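Long-range contacts in stage II sporulation protein E (SpoIIE) (Moorella thermoacetica, PDB 3ZT9), which probably hydrolyses phosphoserine or phosphothreonine as a manganese-binding phosphatase of the PP2C clan, in signalling that involves the bacterial stressosome: residues V89-G94 with G137-G142; L4-Y9 with V25-G30; L144-S149 with A160-Y165; V31-V36 with A84-V89. All coordinates share one frame; numbering follows the deposited sequence.

Contact 1: residues V89-G94 with G137-G142. With MN (manganese (II) ion), chain D.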
loop_
_atom_site.group_PDB
_atom_site.type_symbol
_atom_site.label_atom_id
_atom_site.label_comp_id
_atom_site.label_asym_id
_atom_site.label_seq_id
_atom_site.Cartn_x
_atom_site.Cartn_y
_atom_site.Cartn_z
ATOM N N VAL A 89 -7.940 8.290 -1.841
ATOM C CA VAL A 89 -9.152 8.177 -2.669
ATOM C C VAL A 89 -10.227 9.105 -2.162
ATOM O O VAL A 89 -10.796 8.894 -1.088
ATOM C CB VAL A 89 -9.686 6.743 -2.618
ATOM C CG1 VAL A 89 -10.792 6.557 -3.648
ATOM C CG2 VAL A 89 -8.508 5.770 -2.843
ATOM N N ASP A 90 -10.488 10.160 -2.914
ATOM C CA ASP A 90 -11.479 11.121 -2.540
ATOM C C ASP A 90 -12.780 10.734 -3.191
ATOM O O ASP A 90 -13.058 11.158 -4.283
ATOM C CB ASP A 90 -10.992 12.466 -3.062
ATOM C CG ASP A 90 -11.793 13.608 -2.582
ATOM O OD1 ASP A 90 -12.969 13.466 -2.174
ATOM O OD2 ASP A 90 -11.206 14.709 -2.672
ATOM N N ARG A 91 -13.588 9.924 -2.519
ATOM C CA ARG A 91 -14.764 9.379 -3.184
ATOM C C ARG A 91 -15.828 10.438 -3.449
ATOM O O ARG A 91 -16.534 10.382 -4.438
ATOM C CB ARG A 91 -15.298 8.216 -2.352
ATOM C CG ARG A 91 -14.226 7.179 -2.095
ATOM C CD ARG A 91 -14.771 6.038 -1.257
ATOM N NE ARG A 91 -15.795 5.298 -1.984
ATOM C CZ ARG A 91 -17.017 5.023 -1.535
ATOM N NH1 ARG A 91 -17.441 5.439 -0.334
ATOM N NH2 ARG A 91 -17.822 4.321 -2.316
ATOM N N ARG A 92 -15.894 11.442 -2.590
ATOM C CA ARG A 92 -16.891 12.494 -2.726
ATOM C C ARG A 92 -16.603 13.373 -3.951
ATOM O O ARG A 92 -17.515 13.757 -4.692
ATOM C CB ARG A 92 -16.935 13.326 -1.451
ATOM C CG ARG A 92 -15.580 13.872 -1.081
ATOM C CD ARG A 92 -15.647 15.044 -0.151
ATOM N NE ARG A 92 -14.352 15.714 -0.043
ATOM C CZ ARG A 92 -13.661 15.799 1.077
ATOM N NH1 ARG A 92 -14.127 15.313 2.202
ATOM N NH2 ARG A 92 -12.502 16.412 1.057
ATOM N N GLN A 93 -15.332 13.668 -4.203
ATOM C CA GLN A 93 -15.003 14.463 -5.377
ATOM C C GLN A 93 -14.663 13.617 -6.591
ATOM O O GLN A 93 -14.552 14.162 -7.679
ATOM C CB GLN A 93 -13.871 15.429 -5.070
ATOM C CG GLN A 93 -14.288 16.500 -4.113
ATOM C CD GLN A 93 -13.284 17.600 -4.040
ATOM O OE1 GLN A 93 -12.081 17.357 -4.016
ATOM N NE2 GLN A 93 -13.767 18.832 -4.036
ATOM N N GLY A 94 -14.552 12.297 -6.419
ATOM C CA GLY A 94 -14.405 11.394 -7.541
ATOM C C GLY A 94 -12.989 11.390 -8.103
ATOM O O GLY A 94 -12.776 11.331 -9.322
ATOM N N GLY A 137 -5.916 10.138 -10.912
ATOM C CA GLY A 137 -6.945 9.572 -11.772
ATOM C C GLY A 137 -8.327 9.922 -11.262
ATOM O O GLY A 137 -8.462 10.641 -10.260
ATOM N N SER A 138 -9.346 9.457 -11.993
ATOM C CA SER A 138 -10.742 9.684 -11.628
ATOM C C SER A 138 -11.259 8.434 -10.961
ATOM O O SER A 138 -10.980 7.320 -11.432
ATOM C CB SER A 138 -11.583 9.924 -12.883
ATOM O OG SER A 138 -11.043 10.995 -13.634
ATOM N N TYR A 139 -11.983 8.619 -9.858
ATOM C CA TYR A 139 -12.581 7.504 -9.120
ATOM C C TYR A 139 -14.100 7.503 -9.328
ATOM O O TYR A 139 -14.755 8.543 -9.267
ATOM C CB TYR A 139 -12.292 7.621 -7.606
ATOM C CG TYR A 139 -13.141 6.633 -6.801
ATOM C CD1 TYR A 139 -12.726 5.302 -6.642
ATOM C CD2 TYR A 139 -14.345 7.029 -6.237
ATOM C CE1 TYR A 139 -13.509 4.379 -5.945
ATOM C CE2 TYR A 139 -15.136 6.109 -5.527
ATOM C CZ TYR A 139 -14.698 4.801 -5.387
ATOM O OH TYR A 139 -15.469 3.891 -4.725
ATOM N N GLN A 140 -14.682 6.342 -9.565
ATOM C CA GLN A 140 -16.118 6.268 -9.437
ATOM C C GLN A 140 -16.417 4.965 -8.711
ATOM O O GLN A 140 -15.647 4.024 -8.786
ATOM C CB GLN A 140 -16.801 6.364 -10.798
ATOM C CG GLN A 140 -16.871 5.114 -11.582
ATOM C CD GLN A 140 -17.725 5.295 -12.828
ATOM O OE1 GLN A 140 -18.786 4.704 -12.958
ATOM N NE2 GLN A 140 -17.263 6.133 -13.737
ATOM N N GLU A 141 -17.539 4.921 -8.021
ATOM C CA GLU A 141 -17.915 3.709 -7.309
ATOM C C GLU A 141 -17.836 2.468 -8.212
ATOM O O GLU A 141 -18.288 2.483 -9.361
ATOM C CB GLU A 141 -19.341 3.892 -6.764
ATOM C CG GLU A 141 -19.954 2.597 -6.273
ATOM C CD GLU A 141 -19.123 1.932 -5.209
ATOM O OE1 GLU A 141 -18.920 2.591 -4.173
ATOM O OE2 GLU A 141 -18.666 0.765 -5.415
ATOM N N GLY A 142 -17.244 1.415 -7.660
ATOM C CA GLY A 142 -16.992 0.166 -8.353
ATOM C C GLY A 142 -15.535 -0.019 -8.754
ATOM O O GLY A 142 -15.100 -1.140 -9.052
HETATM MN MN MN D . -18.213 -0.834 -4.158
HETATM O O HOH W 1 -18.091 0.677 -2.543
HETATM O O HOH W 2 -18.465 -2.412 -5.627
HETATM O O HOH W 3 -20.428 -1.093 -4.028
HETATM O O HOH W 4 -18.170 -2.626 -2.755
#
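Tyr139 reaches across from the end of strand 135-138 to the turn after strand 82-90, at one end of the PP2C-type beta-sandwich, and meets Val89 and Arg91, both on the same side of its ring. Its CG stands anti to the backbone N (chi1 168°), which sends the ring toward the turn. CG1 of Val89 sits over one face, offset toward the rim, in a CH-pi contact 4.1 Å from the ring centroid. The aliphatic part of Arg91 crosses the ring, its CG 3.7 Å from Tyr139 CE2, before a bend at chi3 brings NE to the hydroxyl. That bond, Arg91 NE to Tyr139 OH, is 3.1 Å long and nearly in the guanidinium plane, although the ring and guanidinium planes stand 72° apart. A phenylalanine here would probably leave Arg91 NE without its acceptor and the guanidinium freer to turn away from Glu141. In the backbone, Tyr139 N donates to Gly94 O. The guanidinium also forms a salt bridge, Arg91 NH2 to Glu141 OE1 at 2.8 Å, while its NH2 donates to Glu2 O. The other carboxylate oxygen, Glu141 OE2, binds the manganese ion at 2.1 Å, a site completed by Arg193 OXT and four waters.

Contact 2: residues L4-Y9 with V25-G30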
loop_
_atom_site.group_PDB
_atom_site.type_symbol
_atom_site.label_atom_id
_atom_site.label_comp_id
_atom_site.label_asym_id
_atom_site.label_seq_id
_atom_site.Cartn_x
_atom_site.Cartn_y
_atom_site.Cartn_z
ATOM N N LEU A 4 -17.030 1.979 1.134
ATOM C CA LEU A 4 -15.903 1.296 0.472
ATOM C C LEU A 4 -15.508 0.092 1.330
ATOM O O LEU A 4 -15.193 0.243 2.501
ATOM C CB LEU A 4 -14.718 2.258 0.265
ATOM C CG LEU A 4 -13.591 1.771 -0.643
ATOM C CD1 LEU A 4 -14.020 1.729 -2.129
ATOM C CD2 LEU A 4 -12.330 2.629 -0.498
ATOM N N GLU A 5 -15.560 -1.108 0.754
ATOM C CA GLU A 5 -15.182 -2.320 1.448
ATOM C C GLU A 5 -13.664 -2.438 1.392
ATOM O O GLU A 5 -13.078 -2.270 0.316
ATOM C CB GLU A 5 -15.797 -3.530 0.746
ATOM C CG GLU A 5 -15.554 -4.835 1.470
ATOM C CD GLU A 5 -16.125 -6.084 0.772
ATOM O OE1 GLU A 5 -16.335 -6.137 -0.483
ATOM O OE2 GLU A 5 -16.342 -7.044 1.523
ATOM N N VAL A 6 -13.021 -2.739 2.512
ATOM C CA VAL A 6 -11.550 -2.855 2.472
ATOM C C VAL A 6 -11.097 -4.087 3.221
ATOM O O VAL A 6 -11.547 -4.338 4.342
ATOM C CB VAL A 6 -10.831 -1.650 3.130
ATOM C CG1 VAL A 6 -9.315 -1.770 2.946
ATOM C CG2 VAL A 6 -11.344 -0.330 2.564
ATOM N N GLY A 7 -10.215 -4.860 2.599
ATOM C CA GLY A 7 -9.629 -6.031 3.223
ATOM C C GLY A 7 -8.123 -5.839 3.372
ATOM O O GLY A 7 -7.449 -5.309 2.475
ATOM N N ILE A 8 -7.597 -6.291 4.517
ATOM C CA ILE A 8 -6.155 -6.260 4.777
ATOM C C ILE A 8 -5.676 -7.661 5.137
ATOM O O ILE A 8 -6.304 -8.337 5.944
ATOM C CB ILE A 8 -5.837 -5.349 5.969
ATOM C CG1 ILE A 8 -6.170 -3.895 5.622
ATOM C CG2 ILE A 8 -4.372 -5.481 6.367
ATOM C CD1 ILE A 8 -5.894 -2.917 6.789
ATOM N N TYR A 9 -4.503 -8.053 4.631
ATOM C CA TYR A 9 -3.864 -9.297 5.064
ATOM C C TYR A 9 -2.378 -9.078 5.189
ATOM O O TYR A 9 -1.770 -8.444 4.321
ATOM C CB TYR A 9 -4.079 -10.392 4.032
ATOM C CG TYR A 9 -3.324 -11.685 4.303
ATOM C CD1 TYR A 9 -3.880 -12.666 5.131
ATOM C CD2 TYR A 9 -2.093 -11.954 3.686
ATOM C CE1 TYR A 9 -3.208 -13.870 5.371
ATOM C CE2 TYR A 9 -1.421 -13.180 3.926
ATOM C CZ TYR A 9 -1.998 -14.124 4.750
ATOM O OH TYR A 9 -1.338 -15.328 4.976
ATOM N N VAL A 25 -5.283 1.604 6.719
ATOM C CA VAL A 25 -6.520 2.053 6.083
ATOM C C VAL A 25 -7.092 3.089 7.016
ATOM O O VAL A 25 -7.371 2.796 8.174
ATOM C CB VAL A 25 -7.553 0.908 5.887
ATOM C CG1 VAL A 25 -8.839 1.459 5.338
ATOM C CG2 VAL A 25 -6.920 -0.155 4.941
ATOM N N LYS A 26 -7.297 4.298 6.525
ATOM C CA LYS A 26 -7.802 5.356 7.385
ATOM C C LYS A 26 -8.832 6.184 6.638
ATOM O O LYS A 26 -8.600 6.590 5.511
ATOM C CB LYS A 26 -6.629 6.211 7.895
ATOM C CG LYS A 26 -7.012 7.268 8.966
ATOM C CD LYS A 26 -7.904 6.678 10.063
ATOM C CE LYS A 26 -8.229 7.648 11.235
ATOM N NZ LYS A 26 -9.080 8.857 10.948
ATOM N N ARG A 27 -9.991 6.380 7.261
ATOM C CA ARG A 27 -11.125 7.014 6.622
ATOM C C ARG A 27 -11.297 8.349 7.295
ATOM O O ARG A 27 -11.334 8.448 8.526
ATOM C CB ARG A 27 -12.397 6.168 6.772
ATOM C CG ARG A 27 -12.174 4.667 6.573
ATOM C CD ARG A 27 -13.483 3.890 6.554
ATOM N NE ARG A 27 -13.281 2.447 6.382
ATOM C CZ ARG A 27 -13.654 1.753 5.308
ATOM N NH1 ARG A 27 -14.246 2.358 4.285
ATOM N NH2 ARG A 27 -13.436 0.449 5.256
ATOM N N VAL A 28 -11.391 9.376 6.472
ATOM C CA VAL A 28 -11.389 10.743 6.945
ATOM C C VAL A 28 -12.273 11.592 6.039
ATOM O O VAL A 28 -11.848 12.005 4.957
ATOM C CB VAL A 28 -9.949 11.289 6.951
ATOM C CG1 VAL A 28 -9.931 12.772 6.671
ATOM C CG2 VAL A 28 -9.274 10.968 8.264
ATOM N N GLU A 29 -13.512 11.820 6.467
ATOM C CA GLU A 29 -14.408 12.716 5.744
ATOM C C GLU A 29 -14.523 12.363 4.249
ATOM O O GLU A 29 -14.158 13.154 3.391
ATOM C CB GLU A 29 -13.921 14.168 5.905
ATOM C CG GLU A 29 -12.899 14.607 4.839
ATOM C CD GLU A 29 -11.498 14.813 5.372
ATOM O OE1 GLU A 29 -11.362 15.203 6.564
ATOM O OE2 GLU A 29 -10.539 14.585 4.587
ATOM N N GLY A 30 -15.023 11.181 3.923
ATOM C CA GLY A 30 -15.164 10.830 2.520
ATOM C C GLY A 30 -13.853 10.705 1.746
ATOM O O GLY A 30 -13.875 10.460 0.534
HETATM O O HOH W 5 -16.226 4.487 2.832
#
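The guanidinium of Arg27 grips the carbonyl of Leu4 end-on, giving both terminal nitrogens to one oxygen. The shorter bond, Arg27 NH1 to Leu4 O at 2.9 Å, lies in the carbonyl plane on a lone pair; the second, from Arg27 NH2 at 3.3 Å, comes almost straight along the C=O axis. Leu4 O lies near the guanidinium plane for both, so the pair fixes the rotation of the group. Beside this grip, Val6 CG2 touches Arg27 NH2 at 3.5 Å, while its other methyl, Val6 CG1, meets Val25 CG2 at the same 3.5 Å. The same Val25 CG2 also receives Ile8 CD1, at a rather tight 3.5 Å, and is thus wedged between two side chains of strand 6-11. An alanine in place of Val6 would probably open a gap beside Val25 and take away an apolar neighbour of Arg27 NH2.

Arg27 can span the gap because its chain is extended from CG to NE, with CG anti to the carbonyl carbon (chi1 -42°). A water accepts from Leu4 N and, weakly, from Arg27 NH1. Farther out, Val25 packs on Leu34 and Arg27 on Ile32, both of the adjoining strand 31-39, whereas Val6 rests on Ile190 and Ala192 of strand 187-192. The axes of strands 6-9 and 25-28 come no closer than 9.7 Å, too far for backbone pairing; side chains bridge them, one of them to a backbone carbonyl. These are edge strands of two different antiparallel sheets, facing each other across the beta-sandwich characteristic of PP2C phosphatases.

Contact 3: residues L144-S149 with A160-Y165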
loop_
_atom_site.group_PDB
_atom_site.type_symbol
_atom_site.label_atom_id
_atom_site.label_comp_id
_atom_site.label_asym_id
_atom_site.label_seq_id
_atom_site.Cartn_x
_atom_site.Cartn_y
_atom_site.Cartn_z
ATOM N N LEU A 144 -11.637 -0.556 -8.250
ATOM C CA LEU A 144 -11.025 -1.474 -7.290
ATOM C C LEU A 144 -9.589 -1.048 -7.109
ATOM O O LEU A 144 -8.947 -0.605 -8.071
ATOM C CB LEU A 144 -11.087 -2.883 -7.832
ATOM C CG LEU A 144 -12.422 -3.271 -8.480
ATOM C CD1 LEU A 144 -12.305 -4.410 -9.463
ATOM C CD2 LEU A 144 -13.326 -3.641 -7.372
ATOM N N PHE A 145 -9.069 -1.167 -5.880
ATOM C CA PHE A 145 -7.666 -0.834 -5.645
ATOM C C PHE A 145 -6.996 -2.068 -5.056
ATOM O O PHE A 145 -7.531 -2.698 -4.148
ATOM C CB PHE A 145 -7.563 0.314 -4.630
ATOM C CG PHE A 145 -8.099 1.647 -5.133
ATOM C CD1 PHE A 145 -9.466 1.885 -5.245
ATOM C CD2 PHE A 145 -7.233 2.649 -5.503
ATOM C CE1 PHE A 145 -9.939 3.109 -5.738
ATOM C CE2 PHE A 145 -7.688 3.851 -6.007
ATOM C CZ PHE A 145 -9.057 4.089 -6.108
ATOM N N LEU A 146 -5.826 -2.422 -5.565
ATOM C CA LEU A 146 -5.056 -3.514 -5.006
ATOM C C LEU A 146 -3.667 -2.924 -4.666
ATOM O O LEU A 146 -3.084 -2.209 -5.500
ATOM C CB LEU A 146 -4.856 -4.618 -6.067
ATOM C CG LEU A 146 -3.778 -5.655 -5.713
ATOM C CD1 LEU A 146 -4.174 -6.601 -4.555
ATOM C CD2 LEU A 146 -3.489 -6.435 -6.975
ATOM N N ILE A 147 -3.151 -3.185 -3.464
ATOM C CA ILE A 147 -1.817 -2.733 -3.108
ATOM C C ILE A 147 -1.127 -3.943 -2.474
ATOM O O ILE A 147 -1.709 -4.603 -1.627
ATOM C CB ILE A 147 -1.802 -1.524 -2.060
ATOM C CG1 ILE A 147 -2.688 -0.346 -2.564
ATOM C CG2 ILE A 147 -0.308 -1.065 -1.785
ATOM C CD1 ILE A 147 -2.824 0.865 -1.610
ATOM N N HIS A 148 0.100 -4.236 -2.868
ATOM C CA HIS A 148 0.813 -5.294 -2.162
ATOM C C HIS A 148 2.317 -5.084 -2.117
ATOM O O HIS A 148 2.907 -4.490 -3.004
ATOM C CB HIS A 148 0.455 -6.691 -2.768
ATOM C CG HIS A 148 0.816 -6.865 -4.208
ATOM N ND1 HIS A 148 2.090 -7.207 -4.621
ATOM C CD2 HIS A 148 0.069 -6.757 -5.337
ATOM C CE1 HIS A 148 2.107 -7.302 -5.944
ATOM N NE2 HIS A 148 0.901 -7.020 -6.400
ATOM N N SER A 149 2.946 -5.580 -1.052
ATOM C CA SER A 149 4.417 -5.572 -1.019
ATOM C C SER A 149 4.974 -6.594 -1.987
ATOM O O SER A 149 4.224 -7.378 -2.589
ATOM C CB SER A 149 4.905 -5.941 0.379
ATOM O OG SER A 149 4.573 -7.280 0.705
ATOM N N ALA A 160 -9.508 -10.467 -12.493
ATOM C CA ALA A 160 -10.922 -10.817 -12.354
ATOM C C ALA A 160 -11.251 -11.312 -10.951
ATOM O O ALA A 160 -12.379 -11.218 -10.516
ATOM C CB ALA A 160 -11.285 -11.851 -13.364
ATOM N N LEU A 161 -10.264 -11.819 -10.222
ATOM C CA LEU A 161 -10.533 -12.310 -8.883
ATOM C C LEU A 161 -10.974 -11.130 -7.987
ATOM O O LEU A 161 -11.788 -11.269 -7.042
ATOM C CB LEU A 161 -9.262 -12.991 -8.370
ATOM C CG LEU A 161 -9.336 -13.735 -7.059
ATOM C CD1 LEU A 161 -10.387 -14.871 -7.080
ATOM C CD2 LEU A 161 -7.927 -14.264 -6.751
ATOM N N LEU A 162 -10.456 -9.935 -8.298
ATOM C CA LEU A 162 -10.805 -8.737 -7.525
ATOM C C LEU A 162 -12.279 -8.331 -7.715
ATOM O O LEU A 162 -12.852 -7.692 -6.844
ATOM C CB LEU A 162 -9.849 -7.593 -7.877
ATOM C CG LEU A 162 -8.354 -8.017 -7.793
ATOM C CD1 LEU A 162 -7.459 -6.937 -8.403
ATOM C CD2 LEU A 162 -7.936 -8.283 -6.400
ATOM N N ALA A 163 -12.897 -8.766 -8.809
ATOM C CA ALA A 163 -14.310 -8.458 -9.058
ATOM C C ALA A 163 -15.220 -9.612 -8.587
ATOM O O ALA A 163 -16.416 -9.625 -8.876
ATOM C CB ALA A 163 -14.533 -8.178 -10.537
ATOM N N ASN A 164 -14.654 -10.583 -7.874
ATOM C CA ASN A 164 -15.472 -11.664 -7.322
ATOM C C ASN A 164 -16.025 -11.250 -5.955
ATOM O O ASN A 164 -15.274 -11.130 -4.985
ATOM C CB ASN A 164 -14.653 -12.953 -7.156
ATOM C CG ASN A 164 -15.543 -14.145 -6.884
ATOM O OD1 ASN A 164 -16.359 -14.080 -5.996
ATOM N ND2 ASN A 164 -15.408 -15.218 -7.658
ATOM N N TYR A 165 -17.335 -11.026 -5.886
ATOM C CA TYR A 165 -17.951 -10.571 -4.667
ATOM C C TYR A 165 -18.621 -11.708 -3.917
ATOM O O TYR A 165 -19.314 -11.437 -2.952
ATOM C CB TYR A 165 -18.980 -9.464 -4.948
ATOM C CG TYR A 165 -18.356 -8.132 -5.324
ATOM C CD1 TYR A 165 -18.011 -7.849 -6.633
ATOM C CD2 TYR A 165 -18.136 -7.143 -4.340
ATOM C CE1 TYR A 165 -17.465 -6.623 -6.947
ATOM C CE2 TYR A 165 -17.606 -5.928 -4.655
ATOM C CZ TYR A 165 -17.258 -5.665 -5.958
ATOM O OH TYR A 165 -16.696 -4.419 -6.286
#
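Leu146 and Leu162 form the more buried part of this contact, where strand 144-148 meets the loop before helix 169-180. The CB of Leu146 lies 4.2 Å from Leu162 CD1, an ordinary van der Waals contact. Leu162 puts CG anti to the carbonyl carbon (chi1 -50°), and this throws its CD1 branch forward to the strand. Leu144, two residues before Leu146, points to the same side and meets the loop through both methyls: CD1 is 4.3 Å from Leu162 CB, and CD2 lies 4.1 Å from Leu162 O. No hydrogen bond crosses between the two segments, and the join depends on these apolar surfaces. Leu109 of the neighbouring strand 105-110 touches both Leu144 and Leu162, and Ile176 of helix 169-180 closes over Leu162 as well.

The leucines thus lie between one sheet of the PP2C-type sandwich and the helical layer outside it. The opposite side of strand 144-148 looks into the sandwich, where Phe145 and Ile147 pack on Leu34.

Toward solvent the contact thins. Ala163, an exposed residue, offers little more than its backbone N, 4.4 Å from Leu144 CD1. Tyr165 is exposed too and crosses Leu144 at an angle, so that only its phenol oxygen touches: Tyr165 OH is 3.6 Å from Leu144 CD2. The ring makes a cation-pi contact with Arg193, whose NH1 donates to the carbonyl oxygens of Leu162 and Asn164 and so holds the two ends of the 162-164 turn.

Contact 4: residues V31-V36 with A84-V89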
loop_
_atom_site.group_PDB
_atom_site.type_symbol
_atom_site.label_atom_id
_atom_site.label_comp_id
_atom_site.label_asym_id
_atom_site.label_seq_id
_atom_site.Cartn_x
_atom_site.Cartn_y
_atom_site.Cartn_z
ATOM N N VAL A 31 -12.722 10.871 2.431
ATOM C CA VAL A 31 -11.409 10.547 1.849
ATOM C C VAL A 31 -10.807 9.360 2.561
ATOM O O VAL A 31 -10.628 9.381 3.779
ATOM C CB VAL A 31 -10.377 11.664 1.998
ATOM C CG1 VAL A 31 -9.072 11.312 1.260
ATOM C CG2 VAL A 31 -10.946 13.021 1.492
ATOM N N ILE A 32 -10.413 8.356 1.797
ATOM C CA ILE A 32 -9.843 7.143 2.361
ATOM C C ILE A 32 -8.368 7.057 1.973
ATOM O O ILE A 32 -8.019 7.288 0.807
ATOM C CB ILE A 32 -10.601 5.896 1.846
ATOM C CG1 ILE A 32 -12.083 6.001 2.208
ATOM C CG2 ILE A 32 -10.002 4.640 2.441
ATOM C CD1 ILE A 32 -12.869 4.751 1.973
ATOM N N PHE A 33 -7.509 6.771 2.942
ATOM C CA PHE A 33 -6.104 6.558 2.659
ATOM C C PHE A 33 -5.776 5.076 2.813
ATOM O O PHE A 33 -6.213 4.419 3.753
ATOM C CB PHE A 33 -5.242 7.360 3.614
ATOM C CG PHE A 33 -5.419 8.861 3.471
ATOM C CD1 PHE A 33 -6.537 9.491 4.009
ATOM C CD2 PHE A 33 -4.469 9.627 2.817
ATOM C CE1 PHE A 33 -6.706 10.883 3.892
ATOM C CE2 PHE A 33 -4.622 11.007 2.721
ATOM C CZ PHE A 33 -5.741 11.630 3.271
ATOM N N LEU A 34 -5.001 4.570 1.866
ATOM C CA LEU A 34 -4.628 3.158 1.859
ATOM C C LEU A 34 -3.132 3.099 1.696
ATOM O O LEU A 34 -2.626 3.637 0.726
ATOM C CB LEU A 34 -5.252 2.433 0.632
ATOM C CG LEU A 34 -6.767 2.615 0.416
ATOM C CD1 LEU A 34 -7.125 2.070 -0.957
ATOM C CD2 LEU A 34 -7.554 1.874 1.464
ATOM N N ALA A 35 -2.427 2.416 2.590
ATOM C CA ALA A 35 -0.980 2.434 2.511
ATOM C C ALA A 35 -0.396 1.082 2.843
ATOM O O ALA A 35 -0.901 0.370 3.732
ATOM C CB ALA A 35 -0.383 3.510 3.488
ATOM N N VAL A 36 0.710 0.748 2.160
ATOM C CA VAL A 36 1.470 -0.444 2.542
ATOM C C VAL A 36 2.930 -0.055 2.653
ATOM O O VAL A 36 3.454 0.609 1.782
ATOM C CB VAL A 36 1.321 -1.611 1.493
ATOM C CG1 VAL A 36 2.230 -2.785 1.839
ATOM C CG2 VAL A 36 -0.167 -2.095 1.406
ATOM N N ALA A 84 7.360 2.329 0.488
ATOM C CA ALA A 84 5.936 2.508 0.861
ATOM C C ALA A 84 5.125 3.074 -0.292
ATOM O O ALA A 84 5.648 3.774 -1.153
ATOM C CB ALA A 84 5.837 3.477 2.055
ATOM N N ALA A 85 3.845 2.752 -0.295
ATOM C CA ALA A 85 2.907 3.279 -1.280
ATOM C C ALA A 85 1.765 3.885 -0.495
ATOM O O ALA A 85 1.399 3.353 0.546
ATOM C CB ALA A 85 2.381 2.141 -2.126
ATOM N N LEU A 86 1.164 4.949 -1.023
ATOM C CA LEU A 86 -0.043 5.493 -0.453
ATOM C C LEU A 86 -0.972 5.878 -1.599
ATOM O O LEU A 86 -0.536 6.473 -2.609
ATOM C CB LEU A 86 0.312 6.739 0.350
ATOM C CG LEU A 86 -0.868 7.561 0.858
ATOM C CD1 LEU A 86 -1.633 6.747 1.830
ATOM C CD2 LEU A 86 -0.320 8.838 1.533
ATOM N N CYS A 87 -2.232 5.519 -1.439
ATOM C CA CYS A 87 -3.304 5.934 -2.358
ATOM C C CYS A 87 -4.260 6.779 -1.560
ATOM O O CYS A 87 -4.665 6.399 -0.462
ATOM C CB CYS A 87 -4.120 4.743 -2.875
ATOM S SG CYS A 87 -3.302 3.653 -4.027
ATOM N N ARG A 88 -4.661 7.905 -2.115
ATOM C CA ARG A 88 -5.606 8.777 -1.421
ATOM C C ARG A 88 -6.826 8.810 -2.325
ATOM O O ARG A 88 -6.729 9.245 -3.458
ATOM C CB ARG A 88 -5.033 10.191 -1.244
ATOM C CG ARG A 88 -6.026 11.226 -0.636
ATOM C CD ARG A 88 -5.323 12.631 -0.541
ATOM N NE ARG A 88 -6.083 13.630 0.218
ATOM C CZ ARG A 88 -7.115 14.305 -0.267
ATOM N NH1 ARG A 88 -7.539 14.083 -1.508
ATOM N NH2 ARG A 88 -7.736 15.198 0.489
ATOM N N VAL A 89 -7.940 8.290 -1.841
ATOM C CA VAL A 89 -9.152 8.177 -2.669
ATOM C C VAL A 89 -10.227 9.105 -2.162
ATOM O O VAL A 89 -10.796 8.894 -1.088
ATOM C CB VAL A 89 -9.686 6.743 -2.618
ATOM C CG1 VAL A 89 -10.792 6.557 -3.648
ATOM C CG2 VAL A 89 -8.508 5.770 -2.843
#
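Six backbone hydrogen bonds tie strand 31-36 to strand 84-89, in three reciprocal pairs. Val89 N donates to Ile32 O at 2.8 Å and almost straight (177°), and Ile32 N returns a bond to Val89 O. Leu34 and Cys87 exchange the next two, with Cys87 N to Leu34 O at 2.9 Å. Val36 and Ala85 complete the ladder, although Val36 N to Ala85 O, at 3.1 Å, is more bent (149°). Between them lie the non-hydrogen-bonded pairs Phe33 with Arg88 and Ala35 with Leu86.

This is regular antiparallel pairing, with axes 4.7 Å apart, in the middle of one sheet of the PP2C-type beta-sandwich. The face bearing Leu34, Val36 and Cys87 turns to the other sheet, where Ile147 touches Leu34 and Val36; across the two strands, Leu34 CD1 approaches Val89 CG2 at 4.4 Å.

The face bearing Phe33, Ala35, Leu86 and Arg88 is turned to the helices, and Ala35 packs on Ile54 and Met57 of helix 43-60. Here Leu86 CD1 lies 3.8 Å from Ala35 CB and also touches Phe33 at its ring edge. Arg88 is extended, with CG anti to the backbone N (chi1 174°), and runs alongside Phe33, its CG 3.6 Å from Phe33 CE2; the ring and guanidinium planes are nearly perpendicular. Val31 CG1 covers one face of that guanidinium over its centre, 3.8 Å above the plane. At its polar end, Arg88 NH2 hydrogen-bonds Asn62 OD1.

Along the chain, contacts 2, 4, 1 and 3 close in that order. Contacts 2 and 4 lie closest, with centres about 9 Å apart, because strands 21-28 and 31-39 are neighbours in one sheet. Contact 1 shares Val89 with contact 4 and continues strand 82-90 into its turn, about 13 Å from the centres of both contacts 2 and 4. Contact 3 belongs to the second sheet, yet Phe145 reaches Val89 and Tyr139, and Ile147 packs on Val36, joining it to contacts 4 and 1 through the sandwich interior. Contact 2 spans both sheets at their edges. Together they cover part of the sandwich interior, one end of it and the outer side of one sheet; at that end contact 1 carries a manganese ion separate from the Asp38 metal sites.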